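Aminotransferase (Psychrobacter arcticus 273-4, PDB 3IF2) probably catalyses the pyridoxal-phosphate-dependent transfer of amino groups, perhaps as a valine-pyruvate transaminase of the class I and II aminotransferase family. Local coordinates at residues I175-Y189 with L357-W371. Numbering follows the deposited sequence. Where two conformers were deposited one is given.
Sequences IDEVTHDGEEGFFKY and LMIHKPEGAIFLWLW
Phe187, Tyr189, His360, Trp369 and Trp371 form an aromatic cluster on one face of a mixed sheet, where strand 186-189, antiparallel to 175-180, pairs in parallel with 357-360. Backbone bonds from Ile359 N to Gly185 O, Phe187 N to Ile359 O and Lys361 N to Phe187 O (2.9 Å) set the register; the sheet's other face carries Phe186 beside Ile359, backed by Val345 of helix 324-351. At the centre, CG placed between the backbone N and the carbonyl carbon (chi1 66°) carries the Phe187 ring in between His360 and Trp371. The edge of Trp371 meets one face, CE3 lying over the ring centre; the opposite face receives His360 CA in a CH-pi contact and the edge of the imidazole, the two ring planes at 68°. Tyr189 N donates to His360 NE2 at 3.3 Å, nearly straight but well out of the imidazole plane, while His360 ND1 donates to Lys361 O at 2.9 Å. A leucine in place of His360 would probably leave Tyr189 N and Lys361 O without these partners and take the edge-on ring from Phe187. Trp369 NE1 reaches Tyr189 OH within its indole plane (2.8 Å), and that hydroxyl also bonds His410. Beyond the cluster, Lys188 NZ forms a salt bridge with Glu363 OE1 (3.1 Å) on its syn lone pair; Asn221 and Val222 bind this pair further. Pro362 CD sits over the His180 ring, 3.6 Å from its centroid. With NE2 accepting and ND1 donating, the imidazole is probably neutral, its rotation fixed from both ends as it ties the backbone of Tyr189 to the inverse gamma turn centred on Pro362.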
ATOM      1  N   ILE A 175     -28.130 -24.738  -2.989  1.00 36.98           N
ATOM      2  CA  ILE A 175     -27.745 -24.995  -4.384  1.00 37.45           C
ATOM      3  C   ILE A 175     -28.999 -25.356  -5.179  1.00 38.51           C
ATOM      4  O   ILE A 175     -29.758 -26.227  -4.734  1.00 38.64           O
ATOM      5  CB  ILE A 175     -26.745 -26.181  -4.488  1.00 36.58           C
ATOM      6  CG1 ILE A 175     -25.452 -25.890  -3.705  1.00 36.58           C
ATOM      7  CG2 ILE A 175     -26.428 -26.492  -5.952  1.00 36.07           C
ATOM      8  CD1 ILE A 175     -24.496 -27.091  -3.568  1.00 36.13           C
ATOM      9  N   ASP A 176     -29.249 -24.642  -6.289  1.00 39.50           N
ATOM     10  CA  ASP A 176     -30.362 -24.939  -7.204  0.50 39.93           C
ATOM     11  C   ASP A 176     -29.794 -25.230  -8.601  1.00 40.33           C
ATOM     12  O   ASP A 176     -28.858 -24.535  -9.046  1.00 39.89           O
ATOM     13  CB  ASP A 176     -31.390 -23.799  -7.198  0.50 39.81           C
ATOM     14  CG  ASP A 176     -32.239 -23.785  -5.917  0.50 40.06           C
ATOM     15  OD1 ASP A 176     -32.774 -24.855  -5.525  0.50 39.51           O
ATOM     16  OD2 ASP A 176     -32.385 -22.701  -5.308  0.50 40.00           O
ATOM     17  N   GLU A 177     -30.330 -26.273  -9.256  1.00 41.03           N
ATOM     18  CA  GLU A 177     -29.906 -26.693 -10.589  1.00 42.41           C
ATOM     19  C   GLU A 177     -30.596 -25.791 -11.605  1.00 42.99           C
ATOM     20  O   GLU A 177     -31.819 -25.628 -11.577  1.00 43.91           O
ATOM     21  CB  GLU A 177     -30.155 -28.193 -10.828  1.00 43.01           C
ATOM     22  CG  GLU A 177     -29.144 -29.034 -10.039  1.00 43.90           C
ATOM     23  CD  GLU A 177     -29.492 -30.504  -9.865  1.00 44.74           C
ATOM     24  OE1 GLU A 177     -30.326 -31.061 -10.618  1.00 45.43           O
ATOM     25  OE2 GLU A 177     -28.895 -31.108  -8.944  1.00 45.57           O
ATOM     26  N   VAL A 178     -29.778 -25.176 -12.458  1.00 42.71           N
ATOM     27  CA  VAL A 178     -30.213 -24.219 -13.451  1.00 42.71           C
ATOM     28  C   VAL A 178     -29.729 -24.671 -14.818  1.00 43.33           C
ATOM     29  O   VAL A 178     -29.003 -25.668 -14.934  1.00 43.38           O
ATOM     30  CB  VAL A 178     -29.657 -22.794 -13.122  1.00 42.41           C
ATOM     31  CG1 VAL A 178     -30.113 -22.357 -11.744  1.00 41.73           C
ATOM     32  CG2 VAL A 178     -28.120 -22.739 -13.235  1.00 41.52           C
ATOM     33  N   THR A 179     -30.137 -23.931 -15.842  1.00 44.08           N
ATOM     34  CA  THR A 179     -29.747 -24.215 -17.212  1.00 44.63           C
ATOM     35  C   THR A 179     -28.827 -23.079 -17.726  1.00 44.30           C
ATOM     36  O   THR A 179     -28.801 -21.984 -17.146  1.00 44.09           O
ATOM     37  CB  THR A 179     -31.017 -24.422 -18.061  1.00 45.28           C
ATOM     38  OG1 THR A 179     -30.674 -25.142 -19.246  1.00 46.59           O
ATOM     39  CG2 THR A 179     -31.737 -23.081 -18.396  1.00 45.03           C
ATOM     40  N   HIS A 180     -28.024 -23.360 -18.754  1.00 43.69           N
ATOM     41  CA  HIS A 180     -27.175 -22.332 -19.399  1.00 43.20           C
ATOM     42  C   HIS A 180     -27.018 -22.640 -20.892  1.00 43.34           C
ATOM     43  O   HIS A 180     -26.500 -23.705 -21.249  1.00 42.38           O
ATOM     44  CB  HIS A 180     -25.798 -22.203 -18.708  1.00 43.03           C
ATOM     45  CG  HIS A 180     -24.962 -21.051 -19.205  1.00 42.26           C
ATOM     46  ND1 HIS A 180     -25.252 -19.735 -18.908  1.00 42.42           N
ATOM     47  CD2 HIS A 180     -23.841 -21.020 -19.967  1.00 41.69           C
ATOM     48  CE1 HIS A 180     -24.352 -18.943 -19.468  1.00 41.55           C
ATOM     49  NE2 HIS A 180     -23.487 -19.697 -20.120  1.00 41.53           N
ATOM     50  N   ASP A 181     -27.471 -21.709 -21.743  1.00 44.19           N
ATOM     51  CA  ASP A 181     -27.401 -21.826 -23.216  1.00 44.45           C
ATOM     52  C   ASP A 181     -28.053 -23.128 -23.716  1.00 45.04           C
ATOM     53  O   ASP A 181     -27.437 -23.922 -24.432  1.00 44.84           O
ATOM     54  CB  ASP A 181     -25.939 -21.670 -23.692  1.00 44.19           C
ATOM     55  CG  ASP A 181     -25.320 -20.324 -23.291  1.00 43.89           C
ATOM     56  OD1 ASP A 181     -26.022 -19.495 -22.680  1.00 44.67           O
ATOM     57  OD2 ASP A 181     -24.127 -20.092 -23.567  1.00 42.68           O
ATOM     58  N   GLY A 182     -29.302 -23.330 -23.290  1.00 45.96           N
ATOM     59  CA  GLY A 182     -30.100 -24.517 -23.617  1.00 46.58           C
ATOM     60  C   GLY A 182     -29.567 -25.850 -23.103  1.00 47.37           C
ATOM     61  O   GLY A 182     -29.946 -26.906 -23.621  1.00 47.22           O
ATOM     62  N   GLU A 183     -28.715 -25.818 -22.077  1.00 48.46           N
ATOM     63  CA  GLU A 183     -28.091 -27.033 -21.541  1.00 49.46           C
ATOM     64  C   GLU A 183     -28.119 -27.144 -20.023  1.00 48.97           C
ATOM     65  O   GLU A 183     -28.121 -26.135 -19.289  1.00 48.53           O
ATOM     66  CB  GLU A 183     -26.641 -27.130 -21.999  1.00 50.48           C
ATOM     67  CG  GLU A 183     -26.480 -27.404 -23.466  1.00 51.45           C
ATOM     68  CD  GLU A 183     -25.037 -27.698 -23.822  1.00 52.43           C
ATOM     69  OE1 GLU A 183     -24.144 -26.882 -23.450  1.00 53.39           O
ATOM     70  OE2 GLU A 183     -24.801 -28.745 -24.468  1.00 52.81           O
ATOM     71  N   GLU A 184     -28.096 -28.401 -19.582  1.00 48.09           N
ATOM     72  CA  GLU A 184     -28.103 -28.762 -18.175  1.00 47.20           C
ATOM     73  C   GLU A 184     -26.668 -29.120 -17.789  1.00 45.20           C
ATOM     74  O   GLU A 184     -25.735 -29.076 -18.629  1.00 44.68           O
ATOM     75  CB  GLU A 184     -29.132 -29.869 -17.925  1.00 48.31           C
ATOM     76  CG  GLU A 184     -30.506 -29.419 -18.435  1.00 49.62           C
ATOM     77  CD  GLU A 184     -31.646 -30.309 -18.040  1.00 50.88           C
ATOM     78  OE1 GLU A 184     -31.527 -31.555 -18.162  1.00 51.91           O
ATOM     79  OE2 GLU A 184     -32.688 -29.737 -17.644  1.00 51.70           O
ATOM     80  N   GLY A 185     -26.492 -29.446 -16.514  1.00 42.59           N
ATOM     81  CA  GLY A 185     -25.175 -29.675 -15.935  1.00 40.37           C
ATOM     82  C   GLY A 185     -24.621 -28.376 -15.374  1.00 38.53           C
ATOM     83  O   GLY A 185     -23.410 -28.200 -15.346  1.00 36.17           O
ATOM     84  N   PHE A 186     -25.518 -27.477 -14.941  1.00 38.06           N
ATOM     85  CA  PHE A 186     -25.176 -26.200 -14.309  1.00 38.43           C
ATOM     86  C   PHE A 186     -25.929 -26.002 -12.999  1.00 37.83           C
ATOM     87  O   PHE A 186     -26.922 -26.667 -12.737  1.00 37.48           O
ATOM     88  CB  PHE A 186     -25.453 -24.992 -15.224  1.00 38.98           C
ATOM     89  CG  PHE A 186     -24.685 -25.008 -16.512  1.00 39.18           C
ATOM     90  CD1 PHE A 186     -25.202 -25.663 -17.641  1.00 39.15           C
ATOM     91  CD2 PHE A 186     -23.452 -24.352 -16.619  1.00 39.19           C
ATOM     92  CE1 PHE A 186     -24.490 -25.678 -18.866  1.00 39.18           C
ATOM     93  CE2 PHE A 186     -22.727 -24.361 -17.846  1.00 38.75           C
ATOM     94  CZ  PHE A 186     -23.252 -25.023 -18.966  1.00 38.85           C
ATOM     95  N   PHE A 187     -25.432 -25.070 -12.189  1.00 38.01           N
ATOM     96  CA  PHE A 187     -26.026 -24.743 -10.890  1.00 37.35           C
ATOM     97  C   PHE A 187     -25.727 -23.308 -10.459  1.00 37.01           C
ATOM     98  O   PHE A 187     -24.855 -22.649 -11.025  1.00 37.28           O
ATOM     99  CB  PHE A 187     -25.568 -25.746  -9.824  1.00 37.51           C
ATOM    100  CG  PHE A 187     -24.086 -25.694  -9.495  1.00 36.86           C
ATOM    101  CD1 PHE A 187     -23.144 -26.250 -10.353  1.00 37.04           C
ATOM    102  CD2 PHE A 187     -23.645 -25.161  -8.288  1.00 36.65           C
ATOM    103  CE1 PHE A 187     -21.779 -26.232 -10.045  1.00 36.62           C
ATOM    104  CE2 PHE A 187     -22.276 -25.144  -7.959  1.00 36.54           C
ATOM    105  CZ  PHE A 187     -21.345 -25.669  -8.847  1.00 36.43           C
ATOM    106  N   LYS A 188     -26.495 -22.837  -9.480  1.00 36.60           N
ATOM    107  CA  LYS A 188     -26.357 -21.498  -8.933  1.00 36.03           C
ATOM    108  C   LYS A 188     -26.490 -21.557  -7.424  1.00 35.67           C
ATOM    109  O   LYS A 188     -27.485 -22.082  -6.906  1.00 35.49           O
ATOM    110  CB  LYS A 188     -27.459 -20.570  -9.485  1.00 36.39           C
ATOM    111  CG  LYS A 188     -27.191 -19.027  -9.286  1.00 36.25           C
ATOM    112  CD  LYS A 188     -28.477 -18.177  -9.339  1.00 35.80           C
ATOM    113  CE  LYS A 188     -28.254 -16.660  -9.422  1.00 35.76           C
ATOM    114  NZ  LYS A 188     -27.204 -16.060  -8.522  1.00 35.39           N
ATOM    115  N   TYR A 189     -25.489 -21.018  -6.730  1.00 35.38           N
ATOM    116  CA  TYR A 189     -25.523 -20.873  -5.279  1.00 34.63           C
ATOM    117  C   TYR A 189     -26.531 -19.760  -4.962  1.00 35.87           C
ATOM    118  O   TYR A 189     -26.608 -18.777  -5.722  1.00 35.06           O
ATOM    119  CB  TYR A 189     -24.149 -20.478  -4.707  1.00 33.37           C
ATOM    120  CG  TYR A 189     -23.064 -21.526  -4.816  1.00 32.26           C
ATOM    121  CD1 TYR A 189     -23.208 -22.770  -4.201  1.00 31.53           C
ATOM    122  CD2 TYR A 189     -21.842 -21.250  -5.450  1.00 31.98           C
ATOM    123  CE1 TYR A 189     -22.192 -23.740  -4.263  1.00 31.12           C
ATOM    124  CE2 TYR A 189     -20.819 -22.220  -5.523  1.00 31.66           C
ATOM    125  CZ  TYR A 189     -21.009 -23.453  -4.913  1.00 31.66           C
ATOM    126  OH  TYR A 189     -20.020 -24.390  -4.988  1.00 31.79           O
ATOM    127  N   LEU A 357     -19.744 -33.899 -13.803  1.00 38.75           N
ATOM    128  CA  LEU A 357     -19.291 -32.515 -13.762  1.00 37.62           C
ATOM    129  C   LEU A 357     -20.514 -31.645 -13.758  1.00 37.38           C
ATOM    130  O   LEU A 357     -21.415 -31.851 -14.564  1.00 36.87           O
ATOM    131  CB  LEU A 357     -18.452 -32.124 -14.998  1.00 37.08           C
ATOM    132  CG  LEU A 357     -17.955 -30.661 -15.146  1.00 36.55           C
ATOM    133  CD1 LEU A 357     -17.028 -30.264 -14.006  1.00 35.74           C
ATOM    134  CD2 LEU A 357     -17.267 -30.424 -16.500  1.00 35.95           C
HETATM  135  N   MSE A 358     -20.546 -30.723 -12.800  1.00 37.64           N
HETATM  136  CA  MSE A 358     -21.497 -29.620 -12.760  1.00 37.40           C
HETATM  137  C   MSE A 358     -20.589 -28.380 -12.900  1.00 37.42           C
HETATM  138  O   MSE A 358     -19.450 -28.380 -12.412  1.00 37.50           O
HETATM  139  CB  MSE A 358     -22.272 -29.583 -11.447  1.00 37.29           C
HETATM  140  CG  MSE A 358     -23.091 -30.822 -11.146  1.00 37.16           C
HETATM  141 SE   MSE A 358     -24.670 -30.963 -12.269  0.75 37.39          SE
HETATM  142  CE  MSE A 358     -25.793 -29.598 -11.453  1.00 36.28           C
ATOM    143  N   ILE A 359     -21.082 -27.360 -13.601  1.00 37.11           N
ATOM    144  CA  ILE A 359     -20.387 -26.095 -13.809  1.00 36.70           C
ATOM    145  C   ILE A 359     -21.288 -25.008 -13.235  1.00 37.18           C
ATOM    146  O   ILE A 359     -22.475 -25.032 -13.468  1.00 37.36           O
ATOM    147  CB  ILE A 359     -20.129 -25.852 -15.316  1.00 36.68           C
ATOM    148  CG1 ILE A 359     -19.201 -26.942 -15.873  1.00 36.91           C
ATOM    149  CG2 ILE A 359     -19.509 -24.462 -15.571  1.00 35.75           C
ATOM    150  CD1 ILE A 359     -18.976 -26.867 -17.377  1.00 37.63           C
ATOM    151  N   HIS A 360     -20.746 -24.068 -12.464  1.00 37.57           N
ATOM    152  CA  HIS A 360     -21.580 -22.995 -11.925  1.00 38.16           C
ATOM    153  C   HIS A 360     -21.955 -22.112 -13.111  1.00 38.87           C
ATOM    154  O   HIS A 360     -21.117 -21.919 -14.003  1.00 39.32           O
ATOM    155  CB  HIS A 360     -20.844 -22.188 -10.857  1.00 38.30           C
ATOM    156  CG  HIS A 360     -21.727 -21.254 -10.088  1.00 38.27           C
ATOM    157  ND1 HIS A 360     -22.210 -20.084 -10.621  1.00 38.39           N
ATOM    158  CD2 HIS A 360     -22.189 -21.304  -8.815  1.00 38.30           C
ATOM    159  CE1 HIS A 360     -22.945 -19.459  -9.720  1.00 38.27           C
ATOM    160  NE2 HIS A 360     -22.941 -20.173  -8.612  1.00 38.07           N
ATOM    161  N   LYS A 361     -23.209 -21.641 -13.151  1.00 39.01           N
ATOM    162  CA  LYS A 361     -23.657 -20.761 -14.228  1.00 39.52           C
ATOM    163  C   LYS A 361     -22.709 -19.544 -14.231  1.00 39.58           C
ATOM    164  O   LYS A 361     -22.634 -18.845 -13.221  1.00 39.55           O
ATOM    165  CB  LYS A 361     -25.157 -20.353 -14.123  1.00 40.20           C
ATOM    166  CG  LYS A 361     -25.540 -19.096 -14.968  1.00 40.92           C
ATOM    167  CD  LYS A 361     -27.037 -18.767 -15.210  1.00 41.37           C
ATOM    168  CE  LYS A 361     -27.375 -18.897 -16.693  1.00 42.46           C
ATOM    169  NZ  LYS A 361     -28.750 -18.468 -17.090  1.00 44.29           N
ATOM    170  N   PRO A 362     -21.983 -19.304 -15.355  1.00 39.35           N
ATOM    171  CA  PRO A 362     -21.021 -18.203 -15.401  1.00 38.76           C
ATOM    172  C   PRO A 362     -21.716 -16.881 -15.616  1.00 38.16           C
ATOM    173  O   PRO A 362     -21.921 -16.481 -16.737  1.00 39.30           O
ATOM    174  CB  PRO A 362     -20.115 -18.588 -16.580  1.00 39.11           C
ATOM    175  CG  PRO A 362     -21.032 -19.331 -17.510  1.00 39.52           C
ATOM    176  CD  PRO A 362     -22.120 -19.954 -16.679  1.00 39.07           C
ATOM    177  N   GLU A 363     -22.116 -16.234 -14.534  1.00 38.20           N
ATOM    178  CA  GLU A 363     -22.812 -14.931 -14.592  1.00 38.38           C
ATOM    179  C   GLU A 363     -21.858 -13.725 -14.537  1.00 38.51           C
ATOM    180  O   GLU A 363     -22.333 -12.577 -14.604  1.00 39.32           O
ATOM    181  CB  GLU A 363     -23.815 -14.800 -13.430  1.00 38.64           C
ATOM    182  CG  GLU A 363     -24.799 -15.936 -13.326  1.00 38.43           C
ATOM    183  CD  GLU A 363     -25.863 -15.708 -12.280  1.00 38.60           C
ATOM    184  OE1 GLU A 363     -25.556 -15.692 -11.065  1.00 38.06           O
ATOM    185  OE2 GLU A 363     -27.034 -15.571 -12.678  1.00 39.24           O
ATOM    186  N   GLY A 364     -20.546 -13.970 -14.401  1.00 37.20           N
ATOM    187  CA  GLY A 364     -19.569 -12.913 -14.312  1.00 36.31           C
ATOM    188  C   GLY A 364     -18.184 -13.319 -13.852  1.00 36.05           C
ATOM    189  O   GLY A 364     -17.919 -14.509 -13.606  1.00 36.09           O
ATOM    190  N   ALA A 365     -17.304 -12.315 -13.724  1.00 34.49           N
ATOM    191  CA  ALA A 365     -15.908 -12.522 -13.338  1.00 34.11           C
ATOM    192  C   ALA A 365     -15.169 -13.345 -14.415  1.00 34.37           C
ATOM    193  O   ALA A 365     -15.718 -13.576 -15.488  1.00 34.54           O
ATOM    194  CB  ALA A 365     -15.797 -13.143 -11.925  1.00 34.22           C
ATOM    195  N   ILE A 366     -13.960 -13.807 -14.115  1.00 34.43           N
ATOM    196  CA  ILE A 366     -13.060 -14.392 -15.114  1.00 34.28           C
ATOM    197  C   ILE A 366     -12.671 -15.841 -14.838  1.00 34.20           C
ATOM    198  O   ILE A 366     -11.592 -16.295 -15.251  1.00 35.28           O
ATOM    199  CB  ILE A 366     -11.790 -13.463 -15.229  1.00 34.76           C
ATOM    200  CG1 ILE A 366     -10.938 -13.450 -13.937  1.00 34.98           C
ATOM    201  CG2 ILE A 366     -12.231 -12.012 -15.565  1.00 33.89           C
ATOM    202  CD1 ILE A 366      -9.621 -12.645 -14.041  1.00 34.91           C
ATOM    203  N   PHE A 367     -13.561 -16.568 -14.166  1.00 34.15           N
ATOM    204  CA  PHE A 367     -13.325 -17.954 -13.749  1.00 33.45           C
ATOM    205  C   PHE A 367     -14.508 -18.853 -14.026  1.00 32.32           C
ATOM    206  O   PHE A 367     -15.641 -18.376 -14.066  1.00 30.48           O
ATOM    207  CB  PHE A 367     -13.122 -18.038 -12.227  1.00 34.17           C
ATOM    208  CG  PHE A 367     -12.154 -17.045 -11.678  1.00 34.55           C
ATOM    209  CD1 PHE A 367     -10.777 -17.247 -11.801  1.00 34.96           C
ATOM    210  CD2 PHE A 367     -12.610 -15.900 -11.023  1.00 35.02           C
ATOM    211  CE1 PHE A 367      -9.861 -16.310 -11.291  1.00 34.73           C
ATOM    212  CE2 PHE A 367     -11.697 -14.956 -10.502  1.00 34.81           C
ATOM    213  CZ  PHE A 367     -10.324 -15.168 -10.636  1.00 34.49           C
ATOM    214  N   LEU A 368     -14.225 -20.143 -14.219  1.00 32.41           N
ATOM    215  CA  LEU A 368     -15.262 -21.197 -14.201  1.00 33.91           C
ATOM    216  C   LEU A 368     -15.044 -22.014 -12.882  1.00 34.57           C
ATOM    217  O   LEU A 368     -13.896 -22.331 -12.491  1.00 34.78           O
ATOM    218  CB  LEU A 368     -15.260 -22.086 -15.460  1.00 33.63           C
ATOM    219  CG  LEU A 368     -15.864 -21.462 -16.737  1.00 33.51           C
ATOM    220  CD1 LEU A 368     -15.640 -22.364 -17.917  1.00 33.40           C
ATOM    221  CD2 LEU A 368     -17.337 -21.158 -16.604  1.00 33.20           C
ATOM    222  N   TRP A 369     -16.146 -22.313 -12.205  1.00 34.68           N
ATOM    223  CA  TRP A 369     -16.159 -23.061 -10.943  1.00 35.36           C
ATOM    224  C   TRP A 369     -16.771 -24.422 -11.253  1.00 34.78           C
ATOM    225  O   TRP A 369     -17.965 -24.499 -11.547  1.00 33.23           O
ATOM    226  CB  TRP A 369     -16.974 -22.275  -9.927  1.00 35.81           C
ATOM    227  CG  TRP A 369     -17.091 -22.827  -8.539  1.00 36.24           C
ATOM    228  CD1 TRP A 369     -18.213 -23.343  -7.956  1.00 36.15           C
ATOM    229  CD2 TRP A 369     -16.074 -22.869  -7.544  1.00 36.21           C
ATOM    230  NE1 TRP A 369     -17.953 -23.708  -6.674  1.00 35.74           N
ATOM    231  CE2 TRP A 369     -16.644 -23.440  -6.393  1.00 35.59           C
ATOM    232  CE3 TRP A 369     -14.722 -22.492  -7.517  1.00 36.21           C
ATOM    233  CZ2 TRP A 369     -15.920 -23.630  -5.215  1.00 36.04           C
ATOM    234  CZ3 TRP A 369     -13.994 -22.692  -6.338  1.00 35.62           C
ATOM    235  CH2 TRP A 369     -14.601 -23.255  -5.207  1.00 35.83           C
ATOM    236  N   LEU A 370     -15.927 -25.460 -11.209  1.00 34.65           N
ATOM    237  CA  LEU A 370     -16.279 -26.834 -11.579  1.00 35.43           C
ATOM    238  C   LEU A 370     -16.528 -27.666 -10.331  1.00 36.24           C
ATOM    239  O   LEU A 370     -15.703 -27.631  -9.418  1.00 36.14           O
ATOM    240  CB  LEU A 370     -15.142 -27.481 -12.397  1.00 35.46           C
ATOM    241  CG  LEU A 370     -14.946 -27.095 -13.879  1.00 35.53           C
ATOM    242  CD1 LEU A 370     -15.075 -25.623 -14.135  1.00 35.03           C
ATOM    243  CD2 LEU A 370     -13.599 -27.597 -14.391  1.00 35.51           C
ATOM    244  N   TRP A 371     -17.659 -28.393 -10.309  1.00 36.26           N
ATOM    245  CA  TRP A 371     -18.062 -29.292  -9.201  1.00 35.84           C
ATOM    246  C   TRP A 371     -18.129 -30.755  -9.684  1.00 35.54           C
ATOM    247  O   TRP A 371     -18.989 -31.108 -10.479  1.00 35.36           O
ATOM    248  CB  TRP A 371     -19.401 -28.824  -8.615  1.00 35.69           C
ATOM    249  CG  TRP A 371     -20.035 -29.709  -7.551  1.00 35.70           C
ATOM    250  CD1 TRP A 371     -19.394 -30.545  -6.665  1.00 36.21           C
ATOM    251  CD2 TRP A 371     -21.419 -29.746  -7.192  1.00 35.55           C
ATOM    252  NE1 TRP A 371     -20.305 -31.155  -5.827  1.00 35.66           N
ATOM    253  CE2 TRP A 371     -21.554 -30.675  -6.117  1.00 35.48           C
ATOM    254  CE3 TRP A 371     -22.568 -29.100  -7.677  1.00 35.48           C
ATOM    255  CZ2 TRP A 371     -22.796 -30.972  -5.526  1.00 34.95           C
ATOM    256  CZ3 TRP A 371     -23.818 -29.403  -7.087  1.00 35.55           C
ATOM    257  CH2 TRP A 371     -23.914 -30.338  -6.025  1.00 35.13           C
TER
HETATM  258  O   HOH W   1     -21.877 -29.852 -17.053  1.00 28.16           O